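Long-range contact in lysosome-associated membrane glycoprotein 2 (Mus musculus, PDB 5GV3), which plays an important role in lysosome biogenesis and autophagy and regulates lysosomal lumen pH by directly inhibiting the proton channel TMEM175: residues A78-T92 with G105-L119. Numbering follows the deposited sequence.
Sequences ASHYSIHDIVLSYNT and GVHTVKNPENFKVPL. With NAG (2-acetamido-2-deoxy-beta-D-glucopyranose), chain N; NAG (2-acetamido-2-deoxy-beta-D-glucopyranose), chain O.
Tyr-90 and His-107 face each other as a hydrogen-bonded antiparallel pair, where strand 81-91 meets strand 106-117, an outermost strand of a four-stranded antiparallel sheet in the first lumenal domain. At Tyr-90, chi1 of 60° sets CG between the backbone N and the carbonyl carbon and leans the ring over its neighbour. From CB outward, CG and CD1 pass His-107 O, CE1 comes 4.1 Å from Val-109 CG2 at the ring edge, CE2 nears His-107 CD2, and CZ lies 3.7 Å from His-107 CB, which covers one ring face in a CH-pi contact; OH, the tip, is 3.9 Å from the same CB. A broad, flat ring suits this place, spanning two partner residues while Pro-135 packs against it. On the same face Leu-88 and Val-109, suitably apolar, pack on Val-136. The other face is mixed, with Ser-89 and Thr-108 beside Val-87 and Val-106, and carries the N-linked glycan of Asn-91; the sugar's acetyl carbon C8 rests 3.6 Å from Val-106 CG2. The register slips by one residue between Ile-83 and Val-87. There a water bridges Ile-86 N, Asn-111 O and Glu-113 O, while Asn-111 suits an Asx turn, its amide OD1 accepting from Glu-113 N at 2.8 Å.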
loop_
_atom_site.group_PDB
_atom_site.type_symbol
_atom_site.label_atom_id
_atom_site.label_comp_id
_atom_site.label_asym_id
_atom_site.label_seq_id
_atom_site.Cartn_x
_atom_site.Cartn_y
_atom_site.Cartn_z
ATOM N N ALA A 78 -9.234 -17.167 2.045
ATOM C CA ALA A 78 -9.097 -17.433 0.616
ATOM C C ALA A 78 -7.861 -18.329 0.518
ATOM O O ALA A 78 -7.274 -18.534 -0.581
ATOM C CB ALA A 78 -8.958 -16.163 -0.189
ATOM N N SER A 79 -7.397 -18.653 1.741
ATOM C CA SER A 79 -6.395 -19.673 2.147
ATOM C C SER A 79 -5.018 -19.218 2.681
ATOM O O SER A 79 -4.027 -19.431 1.996
ATOM C CB SER A 79 -6.137 -20.652 0.988
ATOM O OG SER A 79 -5.634 -20.008 -0.179
ATOM N N HIS A 80 -4.907 -18.680 3.904
ATOM C CA HIS A 80 -6.017 -18.301 4.779
ATOM C C HIS A 80 -6.363 -16.811 4.903
ATOM O O HIS A 80 -7.371 -16.476 5.514
ATOM C CB HIS A 80 -5.807 -18.868 6.180
ATOM C CG HIS A 80 -6.520 -20.159 6.403
ATOM N ND1 HIS A 80 -7.818 -20.207 6.869
ATOM C CD2 HIS A 80 -6.157 -21.437 6.162
ATOM C CE1 HIS A 80 -8.203 -21.465 6.952
ATOM N NE2 HIS A 80 -7.216 -22.233 6.523
ATOM N N TYR A 81 -5.526 -15.905 4.415
ATOM C CA TYR A 81 -6.081 -14.602 4.060
ATOM C C TYR A 81 -5.262 -14.047 2.915
ATOM O O TYR A 81 -4.058 -14.284 2.821
ATOM C CB TYR A 81 -6.173 -13.619 5.247
ATOM C CG TYR A 81 -4.911 -12.950 5.772
ATOM C CD1 TYR A 81 -4.437 -11.769 5.206
ATOM C CD2 TYR A 81 -4.262 -13.436 6.893
ATOM C CE1 TYR A 81 -3.313 -11.132 5.704
ATOM C CE2 TYR A 81 -3.140 -12.805 7.401
ATOM C CZ TYR A 81 -2.668 -11.656 6.803
ATOM O OH TYR A 81 -1.555 -11.031 7.311
ATOM N N SER A 82 -5.943 -13.353 2.012
ATOM C CA SER A 82 -5.292 -12.837 0.820
ATOM C C SER A 82 -5.048 -11.351 0.918
ATOM O O SER A 82 -5.870 -10.609 1.459
ATOM C CB SER A 82 -6.120 -13.153 -0.430
ATOM O OG SER A 82 -7.448 -12.675 -0.295
ATOM N N ILE A 83 -3.904 -10.936 0.386
ATOM C CA ILE A 83 -3.577 -9.535 0.204
ATOM C C ILE A 83 -3.845 -9.253 -1.259
ATOM O O ILE A 83 -3.210 -9.832 -2.137
ATOM C CB ILE A 83 -2.120 -9.226 0.563
ATOM C CG1 ILE A 83 -1.836 -9.601 2.015
ATOM C CG2 ILE A 83 -1.821 -7.763 0.344
ATOM C CD1 ILE A 83 -0.390 -9.529 2.361
ATOM N N HIS A 84 -4.810 -8.384 -1.518
ATOM C CA HIS A 84 -5.423 -8.316 -2.833
ATOM C C HIS A 84 -5.862 -6.877 -3.165
ATOM O O HIS A 84 -5.951 -6.032 -2.275
ATOM C CB HIS A 84 -6.587 -9.324 -2.858
ATOM C CG HIS A 84 -7.442 -9.260 -4.083
ATOM N ND1 HIS A 84 -6.925 -9.244 -5.355
ATOM C CD2 HIS A 84 -8.788 -9.247 -4.217
ATOM C CE1 HIS A 84 -7.920 -9.197 -6.229
ATOM N NE2 HIS A 84 -9.051 -9.174 -5.562
ATOM N N ASP A 85 -6.131 -6.606 -4.439
ATOM C CA ASP A 85 -6.685 -5.322 -4.874
ATOM C C ASP A 85 -5.862 -4.120 -4.420
ATOM O O ASP A 85 -6.407 -3.146 -3.909
ATOM C CB ASP A 85 -8.117 -5.142 -4.364
ATOM C CG ASP A 85 -9.057 -6.213 -4.867
ATOM O OD1 ASP A 85 -8.978 -6.586 -6.051
ATOM O OD2 ASP A 85 -9.878 -6.689 -4.068
ATOM N N ILE A 86 -4.554 -4.186 -4.603
ATOM C CA ILE A 86 -3.727 -3.036 -4.318
ATOM C C ILE A 86 -3.973 -2.012 -5.419
ATOM O O ILE A 86 -3.820 -2.310 -6.601
ATOM C CB ILE A 86 -2.237 -3.390 -4.248
ATOM C CG1 ILE A 86 -1.992 -4.437 -3.162
ATOM C CG2 ILE A 86 -1.403 -2.140 -3.986
ATOM C CD1 ILE A 86 -0.574 -4.963 -3.132
ATOM N N VAL A 87 -4.400 -0.821 -5.022
ATOM C CA VAL A 87 -4.749 0.219 -5.980
ATOM C C VAL A 87 -4.098 1.551 -5.625
ATOM O O VAL A 87 -4.141 1.998 -4.476
ATOM C CB VAL A 87 -6.272 0.418 -6.053
ATOM C CG1 VAL A 87 -6.609 1.613 -6.919
ATOM C CG2 VAL A 87 -6.951 -0.833 -6.585
ATOM N N LEU A 88 -3.497 2.180 -6.626
ATOM C CA LEU A 88 -2.949 3.520 -6.492
ATOM C C LEU A 88 -3.744 4.485 -7.362
ATOM O O LEU A 88 -3.998 4.208 -8.533
ATOM C CB LEU A 88 -1.475 3.549 -6.892
ATOM C CG LEU A 88 -0.784 4.911 -6.861
ATOM C CD1 LEU A 88 -0.494 5.308 -5.433
ATOM C CD2 LEU A 88 0.498 4.882 -7.678
ATOM N N SER A 89 -4.156 5.606 -6.782
ATOM C CA SER A 89 -4.803 6.664 -7.552
ATOM C C SER A 89 -3.995 7.938 -7.434
ATOM O O SER A 89 -3.619 8.349 -6.334
ATOM C CB SER A 89 -6.238 6.904 -7.088
ATOM O OG SER A 89 -7.005 5.723 -7.197
ATOM N N TYR A 90 -3.686 8.545 -8.570
ATOM C CA TYR A 90 -2.948 9.795 -8.549
ATOM C C TYR A 90 -3.615 10.852 -9.421
ATOM O O TYR A 90 -4.231 10.548 -10.441
ATOM C CB TYR A 90 -1.485 9.589 -8.950
ATOM C CG TYR A 90 -1.229 9.020 -10.325
ATOM C CD1 TYR A 90 -1.248 7.650 -10.545
ATOM C CD2 TYR A 90 -0.932 9.854 -11.396
ATOM C CE1 TYR A 90 -0.989 7.125 -11.793
ATOM C CE2 TYR A 90 -0.678 9.337 -12.655
ATOM C CZ TYR A 90 -0.704 7.975 -12.847
ATOM O OH TYR A 90 -0.450 7.460 -14.098
ATOM N N ASN A 91 -3.518 12.094 -8.959
ATOM C CA ASN A 91 -4.225 13.221 -9.536
ATOM C C ASN A 91 -3.238 14.181 -10.194
ATOM O O ASN A 91 -2.505 14.888 -9.508
ATOM C CB ASN A 91 -5.020 13.906 -8.426
ATOM C CG ASN A 91 -5.813 15.097 -8.901
ATOM O OD1 ASN A 91 -5.652 15.581 -10.021
ATOM N ND2 ASN A 91 -6.682 15.591 -8.025
ATOM N N THR A 92 -3.234 14.220 -11.523
ATOM C CA THR A 92 -2.244 15.016 -12.247
ATOM C C THR A 92 -2.628 16.488 -12.332
ATOM O O THR A 92 -1.882 17.300 -12.887
ATOM C CB THR A 92 -2.016 14.483 -13.665
ATOM O OG1 THR A 92 -3.274 14.323 -14.330
ATOM C CG2 THR A 92 -1.280 13.150 -13.615
ATOM N N GLY A 105 -7.093 15.240 -13.933
ATOM C CA GLY A 105 -7.956 14.309 -13.256
ATOM C C GLY A 105 -7.169 13.156 -12.676
ATOM O O GLY A 105 -5.934 13.153 -12.663
ATOM N N VAL A 106 -7.916 12.174 -12.196
ATOM C CA VAL A 106 -7.378 11.024 -11.504
ATOM C C VAL A 106 -7.029 9.896 -12.451
ATOM O O VAL A 106 -7.759 9.610 -13.391
ATOM C CB VAL A 106 -8.380 10.520 -10.451
ATOM C CG1 VAL A 106 -7.861 9.264 -9.750
ATOM C CG2 VAL A 106 -8.642 11.619 -9.450
ATOM N N HIS A 107 -5.872 9.294 -12.239
ATOM C CA HIS A 107 -5.571 8.051 -12.913
ATOM C C HIS A 107 -5.413 6.945 -11.884
ATOM O O HIS A 107 -4.949 7.175 -10.770
ATOM C CB HIS A 107 -4.322 8.166 -13.787
ATOM C CG HIS A 107 -4.455 9.151 -14.909
ATOM N ND1 HIS A 107 -5.343 8.962 -15.950
ATOM C CD2 HIS A 107 -3.768 10.279 -15.204
ATOM C CE1 HIS A 107 -5.242 9.963 -16.805
ATOM N NE2 HIS A 107 -4.282 10.767 -16.385
ATOM N N THR A 108 -5.815 5.742 -12.266
ATOM C CA THR A 108 -5.826 4.617 -11.345
ATOM C C THR A 108 -5.056 3.448 -11.941
ATOM O O THR A 108 -5.249 3.080 -13.098
ATOM C CB THR A 108 -7.269 4.178 -11.023
ATOM O OG1 THR A 108 -7.998 5.287 -10.486
ATOM C CG2 THR A 108 -7.277 3.048 -10.014
ATOM N N VAL A 109 -4.123 2.910 -11.175
ATOM C CA VAL A 109 -3.386 1.740 -11.617
ATOM C C VAL A 109 -3.722 0.592 -10.686
ATOM O O VAL A 109 -3.743 0.753 -9.466
ATOM C CB VAL A 109 -1.873 1.991 -11.655
ATOM C CG1 VAL A 109 -1.139 0.752 -12.133
ATOM C CG2 VAL A 109 -1.578 3.171 -12.564
ATOM N N LYS A 110 -4.019 -0.560 -11.270
ATOM C CA LYS A 110 -4.394 -1.719 -10.481
ATOM C C LYS A 110 -3.247 -2.733 -10.456
ATOM O O LYS A 110 -2.545 -2.932 -11.450
ATOM C CB LYS A 110 -5.678 -2.329 -11.042
ATOM C CG LYS A 110 -6.569 -2.991 -10.006
ATOM C CD LYS A 110 -7.942 -3.275 -10.602
ATOM C CE LYS A 110 -8.698 -1.970 -10.861
ATOM N NZ LYS A 110 -10.139 -2.181 -11.165
ATOM N N ASN A 111 -3.073 -3.377 -9.311
ATOM C CA ASN A 111 -2.035 -4.381 -9.135
ATOM C C ASN A 111 -2.670 -5.761 -9.146
ATOM O O ASN A 111 -3.586 -6.026 -8.373
ATOM C CB ASN A 111 -1.281 -4.132 -7.822
ATOM C CG ASN A 111 -0.007 -4.944 -7.703
ATOM O OD1 ASN A 111 0.035 -6.115 -8.076
ATOM N ND2 ASN A 111 1.041 -4.325 -7.161
ATOM N N PRO A 112 -2.213 -6.634 -10.058
ATOM C CA PRO A 112 -2.773 -7.986 -10.203
ATOM C C PRO A 112 -2.364 -8.932 -9.082
ATOM O O PRO A 112 -2.920 -10.024 -8.989
ATOM C CB PRO A 112 -2.195 -8.469 -11.538
ATOM C CG PRO A 112 -1.660 -7.227 -12.217
ATOM C CD PRO A 112 -1.223 -6.338 -11.105
ATOM N N GLU A 113 -1.412 -8.516 -8.250
ATOM C CA GLU A 113 -0.906 -9.373 -7.184
ATOM C C GLU A 113 -2.040 -9.831 -6.280
ATOM O O GLU A 113 -2.942 -9.064 -5.946
ATOM C CB GLU A 113 0.175 -8.657 -6.363
ATOM C CG GLU A 113 0.837 -9.524 -5.289
ATOM C CD GLU A 113 1.536 -10.747 -5.868
ATOM O OE1 GLU A 113 2.169 -10.626 -6.939
ATOM O OE2 GLU A 113 1.444 -11.833 -5.258
ATOM N N ASN A 114 -1.998 -11.106 -5.929
ATOM C CA ASN A 114 -2.886 -11.685 -4.936
ATOM C C ASN A 114 -2.031 -12.585 -4.073
ATOM O O ASN A 114 -1.727 -13.715 -4.440
ATOM C CB ASN A 114 -4.031 -12.459 -5.594
ATOM C CG ASN A 114 -5.091 -12.903 -4.598
ATOM O OD1 ASN A 114 -4.784 -13.274 -3.467
ATOM N ND2 ASN A 114 -6.350 -12.863 -5.018
ATOM N N PHE A 115 -1.642 -12.074 -2.916
ATOM C CA PHE A 115 -0.650 -12.764 -2.122
ATOM C C PHE A 115 -1.271 -13.467 -0.941
ATOM O O PHE A 115 -2.264 -13.027 -0.369
ATOM C CB PHE A 115 0.430 -11.798 -1.642
ATOM C CG PHE A 115 1.625 -12.483 -1.044
ATOM C CD1 PHE A 115 2.437 -13.294 -1.823
ATOM C CD2 PHE A 115 1.937 -12.318 0.294
ATOM C CE1 PHE A 115 3.541 -13.926 -1.278
ATOM C CE2 PHE A 115 3.039 -12.947 0.845
ATOM C CZ PHE A 115 3.844 -13.752 0.058
ATOM N N LYS A 116 -0.655 -14.576 -0.584
ATOM C CA LYS A 116 -1.190 -15.427 0.443
ATOM C C LYS A 116 -0.392 -15.475 1.733
ATOM O O LYS A 116 0.819 -15.652 1.719
ATOM C CB LYS A 116 -1.357 -16.814 -0.135
ATOM C CG LYS A 116 -2.603 -17.364 0.360
ATOM C CD LYS A 116 -3.666 -16.326 0.154
ATOM C CE LYS A 116 -4.976 -16.946 0.340
ATOM N NZ LYS A 116 -6.040 -15.975 0.600
ATOM N N VAL A 117 -1.094 -15.297 2.849
ATOM C CA VAL A 117 -0.465 -15.303 4.159
ATOM C C VAL A 117 -1.324 -16.101 5.130
ATOM O O VAL A 117 -2.545 -15.923 5.187
ATOM C CB VAL A 117 -0.264 -13.866 4.702
ATOM C CG1 VAL A 117 0.308 -13.899 6.107
ATOM C CG2 VAL A 117 0.654 -13.073 3.787
ATOM N N PRO A 118 -0.690 -17.010 5.882
ATOM C CA PRO A 118 -1.392 -17.782 6.903
ATOM C C PRO A 118 -1.974 -16.904 7.983
ATOM O O PRO A 118 -1.543 -15.768 8.173
ATOM C CB PRO A 118 -0.297 -18.679 7.489
ATOM C CG PRO A 118 0.731 -18.756 6.446
ATOM C CD PRO A 118 0.706 -17.443 5.728
ATOM N N LEU A 119 -2.955 -17.443 8.687
ATOM C CA LEU A 119 -3.511 -16.771 9.840
ATOM C C LEU A 119 -2.552 -16.969 10.994
ATOM O O LEU A 119 -1.631 -17.782 10.904
ATOM C CB LEU A 119 -4.880 -17.340 10.202
ATOM C CG LEU A 119 -6.111 -16.488 9.933
ATOM C CD1 LEU A 119 -6.165 -16.113 8.476
ATOM C CD2 LEU A 119 -7.359 -17.252 10.346
HETATM C C1 NAG N . -7.474 16.745 -8.345
HETATM C C2 NAG N . -8.800 16.804 -7.615
HETATM C C3 NAG N . -9.561 18.046 -8.053
HETATM C C4 NAG N . -8.714 19.291 -7.816
HETATM C C5 NAG N . -7.315 19.143 -8.422
HETATM C C6 NAG N . -6.369 20.232 -7.969
HETATM C C7 NAG N . -9.793 14.693 -6.864
HETATM C C8 NAG N . -10.659 13.528 -7.234
HETATM N N2 NAG N . -9.599 15.608 -7.821
HETATM O O3 NAG N . -10.782 18.138 -7.328
HETATM O O4 NAG N . -9.348 20.418 -8.408
HETATM O O5 NAG N . -6.707 17.901 -8.033
HETATM O O6 NAG N . -5.716 19.869 -6.759
HETATM O O7 NAG N . -9.286 14.798 -5.753
HETATM C C1 NAG O . -11.655 -5.066 -2.212
HETATM C C2 NAG O . -12.879 -5.911 -1.848
HETATM C C3 NAG O . -14.139 -5.295 -2.461
HETATM C C4 NAG O . -14.230 -3.812 -2.111
HETATM C C5 NAG O . -12.918 -3.113 -2.458
HETATM C C6 NAG O . -12.871 -1.655 -2.070
HETATM C C7 NAG O . -13.450 -8.312 -1.892
HETATM C C8 NAG O . -13.110 -9.651 -2.480
HETATM N N2 NAG O . -12.699 -7.287 -2.306
HETATM O O3 NAG O . -15.295 -5.985 -2.002
HETATM O O4 NAG O . -15.294 -3.200 -2.831
HETATM O O5 NAG O . -11.846 -3.754 -1.762
HETATM O O6 NAG O . -11.548 -1.149 -2.189
HETATM O O7 NAG O . -14.366 -8.169 -1.089
HETATM O O HOH W 1 -3.319 -6.309 -5.857
HETATM O O HOH W 2 -1.824 -0.937 -7.777
#